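Local coordinates for protein arsenic responsive repressor ArsR (Corynebacterium glutamicum ATCC 13032, PDB 6J0E) that probably represses transcription of arsenic-resistance genes by binding operator DNA as a winged-helix dimer, and lets go of the DNA when As(III) binds, at residues A32-V37 / A84-R89; P41-I46 / L78-E83; G53-V58 / H98-E103; V58-L63 / T73-L78. All coordinates share one frame; numbering follows the deposited sequence.

Contact 1 of 4, residues A32-V37 / A84-R89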
loop_
_atom_site.group_PDB
_atom_site.type_symbol
_atom_site.label_atom_id
_atom_site.label_comp_id
_atom_site.label_asym_id
_atom_site.label_seq_id
_atom_site.Cartn_x
_atom_site.Cartn_y
_atom_site.Cartn_z
ATOM N N ALA B 32 5.024 8.949 3.964
ATOM C CA ALA B 32 6.263 8.601 3.337
ATOM C C ALA B 32 7.303 8.058 4.317
ATOM O O ALA B 32 8.019 7.112 4.013
ATOM C CB ALA B 32 6.847 9.868 2.635
ATOM N N ASP B 33 7.359 8.620 5.555
ATOM C CA ASP B 33 8.225 8.007 6.541
ATOM C C ASP B 33 7.780 6.569 6.845
ATOM O O ASP B 33 8.594 5.791 7.021
ATOM C CB ASP B 33 8.312 8.778 7.896
ATOM C CG ASP B 33 8.785 10.241 7.735
ATOM O OD1 ASP B 33 9.531 10.516 6.795
ATOM O OD2 ASP B 33 8.393 11.099 8.623
ATOM N N LEU B 34 6.473 6.287 6.848
ATOM C CA LEU B 34 6.082 4.922 7.083
ATOM C C LEU B 34 6.527 4.016 5.970
ATOM O O LEU B 34 6.826 2.861 6.170
ATOM C CB LEU B 34 4.531 4.861 7.295
ATOM C CG LEU B 34 4.023 5.544 8.611
ATOM C CD1 LEU B 34 2.515 5.414 8.650
ATOM C CD2 LEU B 34 4.624 4.795 9.792
ATOM N N PHE B 35 6.386 4.404 4.660
ATOM C CA PHE B 35 6.816 3.546 3.601
ATOM C C PHE B 35 8.361 3.301 3.632
ATOM O O PHE B 35 8.845 2.231 3.320
ATOM C CB PHE B 35 6.425 4.186 2.224
ATOM C CG PHE B 35 4.976 4.145 1.951
ATOM C CD1 PHE B 35 4.303 2.978 2.080
ATOM C CD2 PHE B 35 4.302 5.270 1.451
ATOM C CE1 PHE B 35 2.920 2.981 1.749
ATOM C CE2 PHE B 35 2.899 5.252 1.096
ATOM C CZ PHE B 35 2.272 4.098 1.280
ATOM N N LYS B 36 9.123 4.301 4.143
ATOM C CA LYS B 36 10.545 4.218 4.289
ATOM C C LYS B 36 10.895 3.131 5.335
ATOM O O LYS B 36 11.723 2.264 5.035
ATOM C CB LYS B 36 11.078 5.651 4.618
ATOM C CG LYS B 36 12.549 5.668 4.775
ATOM C CD LYS B 36 12.964 7.133 4.876
ATOM C CE LYS B 36 14.312 7.306 4.307
ATOM N NZ LYS B 36 15.257 6.444 5.063
ATOM N N VAL B 37 10.074 3.066 6.406
ATOM C CA VAL B 37 10.201 2.076 7.410
ATOM C C VAL B 37 9.974 0.688 6.814
ATOM O O VAL B 37 10.637 -0.235 7.137
ATOM C CB VAL B 37 9.256 2.306 8.613
ATOM C CG1 VAL B 37 9.289 1.097 9.537
ATOM C CG2 VAL B 37 9.676 3.498 9.377
ATOM N N ALA B 84 7.294 3.035 14.870
ATOM C CA ALA B 84 6.495 3.516 13.716
ATOM C C ALA B 84 5.028 3.341 13.876
ATOM O O ALA B 84 4.226 3.880 13.099
ATOM C CB ALA B 84 7.035 2.949 12.437
ATOM N N GLY B 85 4.628 2.442 14.796
ATOM C CA GLY B 85 3.234 2.166 15.075
ATOM C C GLY B 85 2.677 0.919 14.342
ATOM O O GLY B 85 1.455 0.649 14.401
ATOM N N PHE B 86 3.523 0.187 13.554
ATOM C CA PHE B 86 3.090 -1.029 12.952
ATOM C C PHE B 86 2.772 -2.178 13.921
ATOM O O PHE B 86 2.024 -3.098 13.588
ATOM C CB PHE B 86 4.079 -1.543 11.901
ATOM C CG PHE B 86 4.252 -0.581 10.707
ATOM C CD1 PHE B 86 3.130 -0.253 9.971
ATOM C CD2 PHE B 86 5.464 -0.048 10.384
ATOM C CE1 PHE B 86 3.248 0.658 8.904
ATOM C CE2 PHE B 86 5.579 0.877 9.321
ATOM C CZ PHE B 86 4.510 1.145 8.580
ATOM N N LEU B 87 3.521 -2.104 15.046
ATOM C CA LEU B 87 3.455 -3.201 16.105
ATOM C C LEU B 87 3.256 -2.524 17.420
ATOM O O LEU B 87 3.570 -1.368 17.578
ATOM C CB LEU B 87 4.732 -4.005 16.267
ATOM C CG LEU B 87 5.267 -4.583 14.965
ATOM C CD1 LEU B 87 6.659 -5.156 15.226
ATOM C CD2 LEU B 87 4.386 -5.585 14.254
ATOM N N ASP B 88 2.797 -3.297 18.372
ATOM C CA ASP B 88 2.977 -2.751 19.751
ATOM C C ASP B 88 3.240 -3.953 20.602
ATOM O O ASP B 88 3.326 -5.053 20.093
ATOM C CB ASP B 88 1.812 -1.938 20.278
ATOM C CG ASP B 88 0.559 -2.694 20.370
ATOM O OD1 ASP B 88 0.491 -3.890 20.174
ATOM O OD2 ASP B 88 -0.436 -2.035 20.735
ATOM N N ARG B 89 3.505 -3.658 21.857
ATOM C CA ARG B 89 3.990 -4.690 22.725
ATOM C C ARG B 89 2.822 -5.095 23.654
ATOM O O ARG B 89 2.082 -4.243 24.167
ATOM C CB ARG B 89 5.183 -4.165 23.491
ATOM C CG ARG B 89 6.434 -3.877 22.700
ATOM C CD ARG B 89 7.222 -2.704 23.267
ATOM N NE ARG B 89 7.737 -2.998 24.620
ATOM C CZ ARG B 89 8.906 -3.604 24.907
ATOM N NH1 ARG B 89 9.722 -4.035 23.971
ATOM N NH2 ARG B 89 9.236 -3.853 26.173
#
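L34 and V37 of helix 28-38 pack against A84 and F86 in a small apolar contact, made where the chain leaves helix 71-83 and turns into strand 87-92, the first strand of the wing of a winged helix-turn-helix domain. It is a worked example of a helix packed on the end of another helix and the residues that follow it. The two helix residues stand three positions apart, on one side of the helix, and divide the work. CD2 of L34 lies between two parts of the turn, 3.5 Å from the carbonyl O of A84 and 3.8 Å from CZ of F86. V37 splits its branches. CG1, anti to the backbone N (chi1 171°), lies 3.7 Å from CE2 of F86, while CG2 rests 4.1 Å from CB of A84. This helix meets the F86 ring at its edge: V37 CG1 and the backbone O of L34 both lie near the ring plane, the latter 3.8 Å from CZ. G85 takes the turn: with phi at 97° it ends the preceding helix in a Schellman motif, a conformation that suits glycine, and A84 before it and F86 after it both meet helix 28-38. The buried part of the contact is L34 and F86. Around it, helix 102-111 lies against both segments, with L104 touching L34, and F105 and L108 reaching the F86 ring. One residue further on, L87 turns its side chain to helices 41-52 and 71-83, while F35 packs on G39 of the second subunit.

Contact 2 of 4, residues P41-I46 / L78-E83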
loop_
_atom_site.group_PDB
_atom_site.type_symbol
_atom_site.label_atom_id
_atom_site.label_comp_id
_atom_site.label_asym_id
_atom_site.label_seq_id
_atom_site.Cartn_x
_atom_site.Cartn_y
_atom_site.Cartn_z
ATOM N N PRO B 41 13.784 -5.286 3.604
ATOM C CA PRO B 41 13.326 -6.676 3.428
ATOM C C PRO B 41 13.109 -7.528 4.648
ATOM O O PRO B 41 12.107 -8.269 4.703
ATOM C CB PRO B 41 14.460 -7.358 2.566
ATOM C CG PRO B 41 15.493 -6.319 2.383
ATOM C CD PRO B 41 15.183 -5.062 3.136
ATOM N N VAL B 42 14.006 -7.405 5.632
ATOM C CA VAL B 42 13.895 -8.177 6.869
ATOM C C VAL B 42 12.562 -7.713 7.559
ATOM O O VAL B 42 11.840 -8.498 8.200
ATOM C CB VAL B 42 15.152 -8.065 7.759
ATOM C CG1 VAL B 42 14.952 -8.723 9.135
ATOM C CG2 VAL B 42 16.332 -8.639 7.057
ATOM N N ARG B 43 12.309 -6.380 7.574
ATOM C CA ARG B 43 11.070 -5.908 8.197
ATOM C C ARG B 43 9.850 -6.456 7.580
ATOM O O ARG B 43 8.890 -6.811 8.237
ATOM C CB ARG B 43 10.935 -4.348 8.216
ATOM C CG ARG B 43 11.859 -3.700 9.203
ATOM C CD ARG B 43 11.986 -2.237 9.125
ATOM N NE ARG B 43 13.182 -1.894 9.833
ATOM C CZ ARG B 43 13.842 -0.757 9.619
ATOM N NH1 ARG B 43 13.488 0.068 8.592
ATOM N NH2 ARG B 43 14.894 -0.507 10.397
ATOM N N LEU B 44 9.860 -6.551 6.293
ATOM C CA LEU B 44 8.703 -7.106 5.592
ATOM C C LEU B 44 8.481 -8.552 5.913
ATOM O O LEU B 44 7.333 -8.990 6.047
ATOM C CB LEU B 44 8.884 -6.969 4.039
ATOM C CG LEU B 44 8.677 -5.543 3.617
ATOM C CD1 LEU B 44 8.566 -5.639 2.058
ATOM C CD2 LEU B 44 7.458 -4.827 4.117
ATOM N N ARG B 45 9.570 -9.303 5.934
ATOM C CA ARG B 45 9.510 -10.711 6.435
ATOM C C ARG B 45 9.048 -10.911 7.866
ATOM O O ARG B 45 8.332 -11.905 8.119
ATOM C CB ARG B 45 10.817 -11.422 6.225
ATOM C CG ARG B 45 11.165 -11.512 4.757
ATOM C CD ARG B 45 12.031 -12.720 4.323
ATOM N NE ARG B 45 13.214 -12.850 5.152
ATOM C CZ ARG B 45 14.366 -12.203 5.032
ATOM N NH1 ARG B 45 14.538 -11.282 4.142
ATOM N NH2 ARG B 45 15.360 -12.456 5.895
ATOM N N ILE B 46 9.442 -10.046 8.756
ATOM C CA ILE B 46 8.924 -10.098 10.099
ATOM C C ILE B 46 7.456 -9.928 9.967
ATOM O O ILE B 46 6.724 -10.715 10.574
ATOM C CB ILE B 46 9.508 -9.078 11.061
ATOM C CG1 ILE B 46 10.981 -9.323 11.166
ATOM C CG2 ILE B 46 8.694 -9.115 12.338
ATOM C CD1 ILE B 46 11.824 -8.419 12.073
ATOM N N LEU B 78 12.222 -4.894 15.378
ATOM C CA LEU B 78 11.014 -4.817 16.092
ATOM C C LEU B 78 10.838 -3.431 16.744
ATOM O O LEU B 78 9.724 -2.926 16.803
ATOM C CB LEU B 78 10.881 -5.869 17.153
ATOM C CG LEU B 78 10.788 -7.266 16.586
ATOM C CD1 LEU B 78 10.834 -8.227 17.750
ATOM C CD2 LEU B 78 9.469 -7.461 15.893
ATOM N N LYS B 79 11.949 -2.916 17.234
ATOM C CA LYS B 79 11.899 -1.627 17.924
ATOM C C LYS B 79 11.461 -0.537 16.802
ATOM O O LYS B 79 10.672 0.313 17.076
ATOM C CB LYS B 79 13.258 -1.357 18.587
ATOM C CG LYS B 79 13.296 -0.045 19.306
ATOM C CD LYS B 79 14.334 -0.099 20.366
ATOM C CE LYS B 79 14.361 1.234 21.066
ATOM N NZ LYS B 79 14.868 2.227 20.152
ATOM N N LYS B 80 12.060 -0.560 15.623
ATOM C CA LYS B 80 11.773 0.436 14.594
ATOM C C LYS B 80 10.297 0.298 14.154
ATOM O O LYS B 80 9.636 1.281 14.053
ATOM C CB LYS B 80 12.719 0.244 13.419
ATOM C CG LYS B 80 14.190 0.536 13.810
ATOM C CD LYS B 80 14.452 1.993 14.177
ATOM C CE LYS B 80 16.016 2.179 14.331
ATOM N NZ LYS B 80 16.124 3.567 14.827
ATOM N N MET B 81 9.781 -0.924 14.040
ATOM C CA MET B 81 8.440 -1.123 13.634
ATOM C C MET B 81 7.400 -0.708 14.703
ATOM O O MET B 81 6.341 -0.221 14.401
ATOM C CB MET B 81 8.182 -2.509 13.122
ATOM C CG MET B 81 8.838 -2.657 11.768
ATOM S SD MET B 81 8.297 -4.272 11.261
ATOM C CE MET B 81 9.581 -5.151 12.024
ATOM N N THR B 82 7.767 -0.959 15.953
ATOM C CA THR B 82 6.938 -0.519 17.097
ATOM C C THR B 82 6.972 1.082 17.202
ATOM O O THR B 82 5.978 1.585 17.488
ATOM C CB THR B 82 7.463 -1.130 18.371
ATOM O OG1 THR B 82 7.294 -2.561 18.314
ATOM C CG2 THR B 82 6.710 -0.636 19.577
ATOM N N GLU B 83 8.111 1.702 17.024
ATOM C CA GLU B 83 8.167 3.172 17.146
ATOM C C GLU B 83 7.288 3.718 15.994
ATOM O O GLU B 83 6.721 4.839 16.059
ATOM C CB GLU B 83 9.586 3.608 17.079
ATOM C CG GLU B 83 10.307 3.302 18.377
ATOM C CD GLU B 83 11.780 3.261 18.276
ATOM O OE1 GLU B 83 12.424 3.153 19.352
ATOM O OE2 GLU B 83 12.335 3.486 17.224
#
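Within the helical core of the winged helix-turn-helix domain, helix 41-52 crosses helix 71-83, which by its position in the fold should be the recognition helix, and R43 and I46 meet L78, K80 and M81. The two short segments pass at an axis distance of 10.8 Å with a signed angle of -75°, a steep crossing that is filled by M81. Its chain runs out straight and then bends at chi3 (-87°), which swings the methyl CE in among the side chains opposite: CE is 3.9 Å from CG of R43 and 4.0 Å from CD1 of I46. Next to it, CG2 of I46 touches CD2 of L78 at 4.0 Å. The outer end of the contact is of another kind. R43 stays extended from CG to NE and brings its guanidinium over K80, whose CB lies against one face and whose CG is 3.6 Å from NH2. K80 then folds at chi2 and carries its ammonium away, so that NZ stays 6.1 Å from NH2 of R43. The polar end of R43 is held by hydrogen bonds from NE to ND1 of H77 and from NH1 to the backbone O of V37, which fix the rotation of the guanidinium. Within helix 71-83, the carbonyl O of L78 takes two bonds from one residue: OG1 of T82, at 2.9 Å, and N of T82 arrive from opposite faces of its plane.

Contact 3 of 4, residues G53-V58 / H98-E103. With ARS (arsenic), chain C.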
loop_
_atom_site.group_PDB
_atom_site.type_symbol
_atom_site.label_atom_id
_atom_site.label_comp_id
_atom_site.label_asym_id
_atom_site.label_seq_id
_atom_site.Cartn_x
_atom_site.Cartn_y
_atom_site.Cartn_z
ATOM N N GLY B 53 1.169 -16.232 11.149
ATOM C CA GLY B 53 0.631 -16.736 12.407
ATOM C C GLY B 53 -0.704 -16.195 12.880
ATOM O O GLY B 53 -0.985 -16.114 14.087
ATOM N N GLY B 54 -1.547 -15.768 11.979
ATOM C CA GLY B 54 -2.852 -15.328 12.390
ATOM C C GLY B 54 -2.797 -14.000 13.142
ATOM O O GLY B 54 -3.806 -13.614 13.713
ATOM N N CYS B 55 -1.619 -13.326 13.172
ATOM C CA CYS B 55 -1.449 -12.030 13.835
ATOM C C CYS B 55 -1.478 -12.052 15.349
ATOM O O CYS B 55 -1.624 -11.003 15.992
ATOM C CB CYS B 55 -2.472 -10.988 13.306
ATOM S SG CYS B 55 -2.095 -10.361 11.629
ATOM N N GLY B 56 -1.280 -13.210 15.917
ATOM C CA GLY B 56 -1.044 -13.298 17.364
ATOM C C GLY B 56 0.234 -12.671 17.797
ATOM O O GLY B 56 1.122 -12.545 17.012
ATOM N N PRO B 57 0.316 -12.295 19.065
ATOM C CA PRO B 57 1.536 -11.797 19.604
ATOM C C PRO B 57 2.592 -12.844 19.653
ATOM O O PRO B 57 2.272 -13.964 20.001
ATOM C CB PRO B 57 1.087 -11.314 21.033
ATOM C CG PRO B 57 -0.073 -12.113 21.348
ATOM C CD PRO B 57 -0.800 -12.117 20.051
ATOM N N VAL B 58 3.826 -12.511 19.267
ATOM C CA VAL B 58 4.953 -13.449 19.196
ATOM C C VAL B 58 6.135 -12.808 19.969
ATOM O O VAL B 58 6.324 -11.596 19.917
ATOM C CB VAL B 58 5.210 -13.729 17.689
ATOM C CG1 VAL B 58 6.454 -14.534 17.428
ATOM C CG2 VAL B 58 3.999 -14.463 17.066
ATOM N N HIS B 98 5.262 -9.204 20.712
ATOM C CA HIS B 98 4.931 -8.142 19.750
ATOM C C HIS B 98 3.780 -8.544 18.896
ATOM O O HIS B 98 3.694 -9.691 18.481
ATOM C CB HIS B 98 6.169 -7.980 18.904
ATOM C CG HIS B 98 7.133 -7.061 19.522
ATOM N ND1 HIS B 98 8.072 -7.482 20.366
ATOM C CD2 HIS B 98 7.285 -5.711 19.425
ATOM C CE1 HIS B 98 8.801 -6.473 20.792
ATOM N NE2 HIS B 98 8.399 -5.379 20.165
ATOM N N ARG B 99 2.835 -7.619 18.662
ATOM C CA ARG B 99 1.722 -7.948 17.800
ATOM C C ARG B 99 1.514 -6.812 16.791
ATOM O O ARG B 99 1.595 -5.603 17.087
ATOM C CB ARG B 99 0.425 -8.194 18.528
ATOM C CG ARG B 99 0.173 -7.136 19.521
ATOM C CD ARG B 99 -1.368 -6.986 19.798
ATOM N NE ARG B 99 -1.470 -5.754 20.562
ATOM C CZ ARG B 99 -2.505 -5.353 21.274
ATOM N NH1 ARG B 99 -3.601 -6.075 21.334
ATOM N NH2 ARG B 99 -2.391 -4.226 21.944
ATOM N N VAL B 100 1.206 -7.245 15.613
ATOM C CA VAL B 100 0.846 -6.315 14.573
ATOM C C VAL B 100 -0.424 -5.519 14.935
ATOM O O VAL B 100 -1.401 -5.975 15.545
ATOM C CB VAL B 100 0.752 -6.999 13.237
ATOM C CG1 VAL B 100 -0.479 -7.772 13.126
ATOM C CG2 VAL B 100 0.834 -5.910 12.161
ATOM N N ARG B 101 -0.366 -4.264 14.619
ATOM C CA ARG B 101 -1.525 -3.356 14.701
ATOM C C ARG B 101 -2.100 -3.158 13.248
ATOM O O ARG B 101 -1.442 -2.708 12.332
ATOM C CB ARG B 101 -1.062 -2.047 15.313
ATOM C CG ARG B 101 -0.643 -2.065 16.798
ATOM C CD ARG B 101 -1.713 -2.486 17.794
ATOM N NE ARG B 101 -2.839 -1.536 17.851
ATOM C CZ ARG B 101 -3.474 -1.114 18.934
ATOM N NH1 ARG B 101 -2.994 -1.437 20.118
ATOM N NH2 ARG B 101 -4.538 -0.289 18.812
ATOM N N PRO B 102 -3.345 -3.490 12.996
ATOM C CA PRO B 102 -4.037 -3.356 11.715
ATOM C C PRO B 102 -4.302 -1.951 11.231
ATOM O O PRO B 102 -4.428 -1.742 10.013
ATOM C CB PRO B 102 -5.331 -4.081 11.901
ATOM C CG PRO B 102 -5.390 -4.547 13.273
ATOM C CD PRO B 102 -4.180 -4.183 14.025
ATOM N N GLU B 103 -4.485 -1.041 12.162
ATOM C CA GLU B 103 -4.766 0.384 11.856
ATOM C C GLU B 103 -3.929 1.064 10.799
ATOM O O GLU B 103 -4.515 1.547 9.818
ATOM C CB GLU B 103 -4.746 1.222 13.171
ATOM C CG GLU B 103 -5.847 0.811 14.111
ATOM C CD GLU B 103 -5.341 -0.170 15.174
ATOM O OE1 GLU B 103 -5.915 -0.265 16.259
ATOM O OE2 GLU B 103 -4.345 -0.834 14.909
HETATM AS AS ARS C . -3.398 -11.857 10.457
HETATM O O HOH W 1 8.431 -9.751 21.119
#
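V58 and H98 form an antiparallel hydrogen-bonded pair, with V58 N to H98 O at 2.9 Å and H98 N to V58 O at 2.7 Å, the latter nearly straight at 173°. The pair adds the short strand 58-59 to the edge of the wing hairpin, completing the three-stranded sheet of the winged-helix fold. Beside it, CA of P57 makes a CA-H...O contact with H98 O (3.2 Å), which therefore receives a second, weaker approach. P57 also lies along R99: its CA is 3.9 Å from CB of R99, whose extended chain then leads away to a salt bridge with D88. Before the strand, the chain turns tightly through the type I' turn G53 to G56, with G54 and C55 both at positive phi. G54 also closes helix 41-52 in a Schellman motif. This turn is part of the arsenic pocket, made in this chain by A51, G54 and C55, and the backbone atom C of G54 is 3.5 Å from the arsenic. C15 of the second subunit packs on C55, which places the pocket at the dimer interface, and I114 of that subunit lies on V100. The sulfur of C55 is backed by V100. With CG1 between its backbone N and carbonyl carbon (chi1 76°), V100 presents that methyl to the cysteine, 3.4 Å from SG and 3.8 Å from CB.

Contact 4 of 4, residues V58-L63 / T73-L78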
loop_
_atom_site.group_PDB
_atom_site.type_symbol
_atom_site.label_atom_id
_atom_site.label_comp_id
_atom_site.label_asym_id
_atom_site.label_seq_id
_atom_site.Cartn_x
_atom_site.Cartn_y
_atom_site.Cartn_z
ATOM N N VAL B 58 3.826 -12.511 19.267
ATOM C CA VAL B 58 4.953 -13.449 19.196
ATOM C C VAL B 58 6.135 -12.808 19.969
ATOM O O VAL B 58 6.324 -11.596 19.917
ATOM C CB VAL B 58 5.210 -13.729 17.689
ATOM C CG1 VAL B 58 6.454 -14.534 17.428
ATOM C CG2 VAL B 58 3.999 -14.463 17.066
ATOM N N SER B 59 6.934 -13.612 20.669
ATOM C CA SER B 59 8.192 -13.153 21.255
ATOM C C SER B 59 9.371 -13.027 20.274
ATOM O O SER B 59 9.459 -13.715 19.284
ATOM C CB SER B 59 8.648 -14.084 22.374
ATOM O OG SER B 59 9.011 -15.303 21.784
ATOM N N VAL B 60 10.307 -12.183 20.628
ATOM C CA VAL B 60 11.565 -12.137 19.856
ATOM C C VAL B 60 12.218 -13.512 19.696
ATOM O O VAL B 60 12.656 -13.841 18.596
ATOM C CB VAL B 60 12.519 -11.139 20.438
ATOM C CG1 VAL B 60 13.774 -11.035 19.572
ATOM C CG2 VAL B 60 11.837 -9.806 20.493
ATOM N N ASN B 61 12.265 -14.318 20.729
ATOM C CA ASN B 61 12.860 -15.695 20.687
ATOM C C ASN B 61 12.216 -16.553 19.640
ATOM O O ASN B 61 12.899 -17.228 18.907
ATOM C CB ASN B 61 12.743 -16.469 21.973
ATOM C CG ASN B 61 13.912 -16.275 22.819
ATOM O OD1 ASN B 61 14.545 -15.219 22.742
ATOM N ND2 ASN B 61 14.218 -17.260 23.649
ATOM N N GLU B 62 10.904 -16.461 19.528
ATOM C CA GLU B 62 10.202 -17.258 18.551
ATOM C C GLU B 62 10.538 -16.754 17.122
ATOM O O GLU B 62 10.745 -17.543 16.175
ATOM C CB GLU B 62 8.714 -17.210 18.849
ATOM C CG GLU B 62 7.857 -18.048 17.885
ATOM C CD GLU B 62 6.323 -18.111 18.192
ATOM O OE1 GLU B 62 5.797 -17.617 19.226
ATOM O OE2 GLU B 62 5.605 -18.660 17.315
ATOM N N LEU B 63 10.671 -15.444 16.964
ATOM C CA LEU B 63 10.897 -14.943 15.614
ATOM C C LEU B 63 12.364 -15.246 15.217
ATOM O O LEU B 63 12.657 -15.442 14.051
ATOM C CB LEU B 63 10.684 -13.348 15.454
ATOM C CG LEU B 63 9.213 -12.925 15.374
ATOM C CD1 LEU B 63 9.239 -11.411 15.696
ATOM C CD2 LEU B 63 8.702 -13.370 13.991
ATOM N N THR B 73 19.431 -8.523 15.868
ATOM C CA THR B 73 18.893 -8.077 14.581
ATOM C C THR B 73 17.397 -7.912 14.651
ATOM O O THR B 73 16.848 -6.821 14.255
ATOM C CB THR B 73 19.258 -9.031 13.446
ATOM O OG1 THR B 73 20.621 -8.805 13.208
ATOM C CG2 THR B 73 18.649 -8.697 12.176
ATOM N N ILE B 74 16.720 -8.995 15.063
ATOM C CA ILE B 74 15.280 -8.937 15.126
ATOM C C ILE B 74 14.814 -7.886 16.139
ATOM O O ILE B 74 13.862 -7.160 15.920
ATOM C CB ILE B 74 14.678 -10.268 15.583
ATOM C CG1 ILE B 74 14.950 -11.403 14.547
ATOM C CG2 ILE B 74 13.175 -10.180 15.764
ATOM C CD1 ILE B 74 14.307 -11.314 13.208
ATOM N N SER B 75 15.474 -7.814 17.304
ATOM C CA SER B 75 15.081 -6.828 18.281
ATOM C C SER B 75 15.205 -5.401 17.697
ATOM O O SER B 75 14.383 -4.597 18.028
ATOM C CB SER B 75 15.886 -6.884 19.575
ATOM O OG SER B 75 15.410 -7.964 20.299
ATOM N N HIS B 76 16.220 -5.138 16.866
ATOM C CA HIS B 76 16.417 -3.777 16.310
ATOM C C HIS B 76 15.162 -3.447 15.422
ATOM O O HIS B 76 14.579 -2.368 15.459
ATOM C CB HIS B 76 17.680 -3.733 15.480
ATOM C CG HIS B 76 17.808 -2.507 14.638
ATOM N ND1 HIS B 76 18.389 -1.364 15.138
ATOM C CD2 HIS B 76 17.511 -2.265 13.348
ATOM C CE1 HIS B 76 18.411 -0.442 14.191
ATOM N NE2 HIS B 76 17.909 -0.980 13.084
ATOM N N HIS B 77 14.808 -4.416 14.609
ATOM C CA HIS B 77 13.733 -4.273 13.589
ATOM C C HIS B 77 12.412 -4.119 14.318
ATOM O O HIS B 77 11.596 -3.308 13.917
ATOM C CB HIS B 77 13.734 -5.372 12.606
ATOM C CG HIS B 77 14.842 -5.278 11.597
ATOM N ND1 HIS B 77 15.063 -4.140 10.841
ATOM C CD2 HIS B 77 15.780 -6.175 11.211
ATOM C CE1 HIS B 77 16.161 -4.309 10.123
ATOM N NE2 HIS B 77 16.553 -5.568 10.254
ATOM N N LEU B 78 12.222 -4.894 15.378
ATOM C CA LEU B 78 11.014 -4.817 16.092
ATOM C C LEU B 78 10.838 -3.431 16.744
ATOM O O LEU B 78 9.724 -2.926 16.803
ATOM C CB LEU B 78 10.881 -5.869 17.153
ATOM C CG LEU B 78 10.788 -7.266 16.586
ATOM C CD1 LEU B 78 10.834 -8.227 17.750
ATOM C CD2 LEU B 78 9.469 -7.461 15.893
#
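V60, the first residue of helix 60-67, points its CB at helix 71-83 and makes contact through the two methyls that branch from it. CG1, anti to the backbone N at chi1 -176°, settles between I74 and S75, 3.9 Å from CG2 of the isoleucine and 3.6 Å from OG of the serine. That hydroxyl has its polar partner elsewhere, in the side chain of Q71, and offers V60 only packing. The other methyl, CG2, presses on CD1 of L78 at 3.3 Å, closer than two carbons usually come. The two helices are those of the helix-turn-helix itself, and this face is where the first is clamped on the second, the presumed recognition helix. One turn on, L63 repeats the pattern from deeper in the core: its CB lies 4.0 Å from the same CG2 of I74, and its CD1 reaches 4.0 Å from CD2 of L78. CD1 of L63 also comes within 4.1 Å of CD1 of L78, the methyl that V60 touches. The start of helix 60-67 is fixed by S59 at the N-cap, whose OG accepts from E62 N at 3.2 Å (155°).

The four contacts tie one winged helix-turn-helix domain together from different sides. Contacts 2 and 4 share L78, their centres 9 Å apart, and a probable hydrogen bond from R43 NE to H77 ND1 (3.1 Å) joins them again. R43 also reaches contact 1, its NH1 standing 3.2 Å from V37 O. Contacts 1 and 3 meet in the wing, where D88 OD1 and OD2 bridge R99 NE and R101 NH1, each at 2.7 Å. Contact 3 alone holds pocket residues; the side chains of F86, I46 and L63 in the other three all stand about 13 Å from an arsenic, so any effect of the ligand on them would probably be indirect.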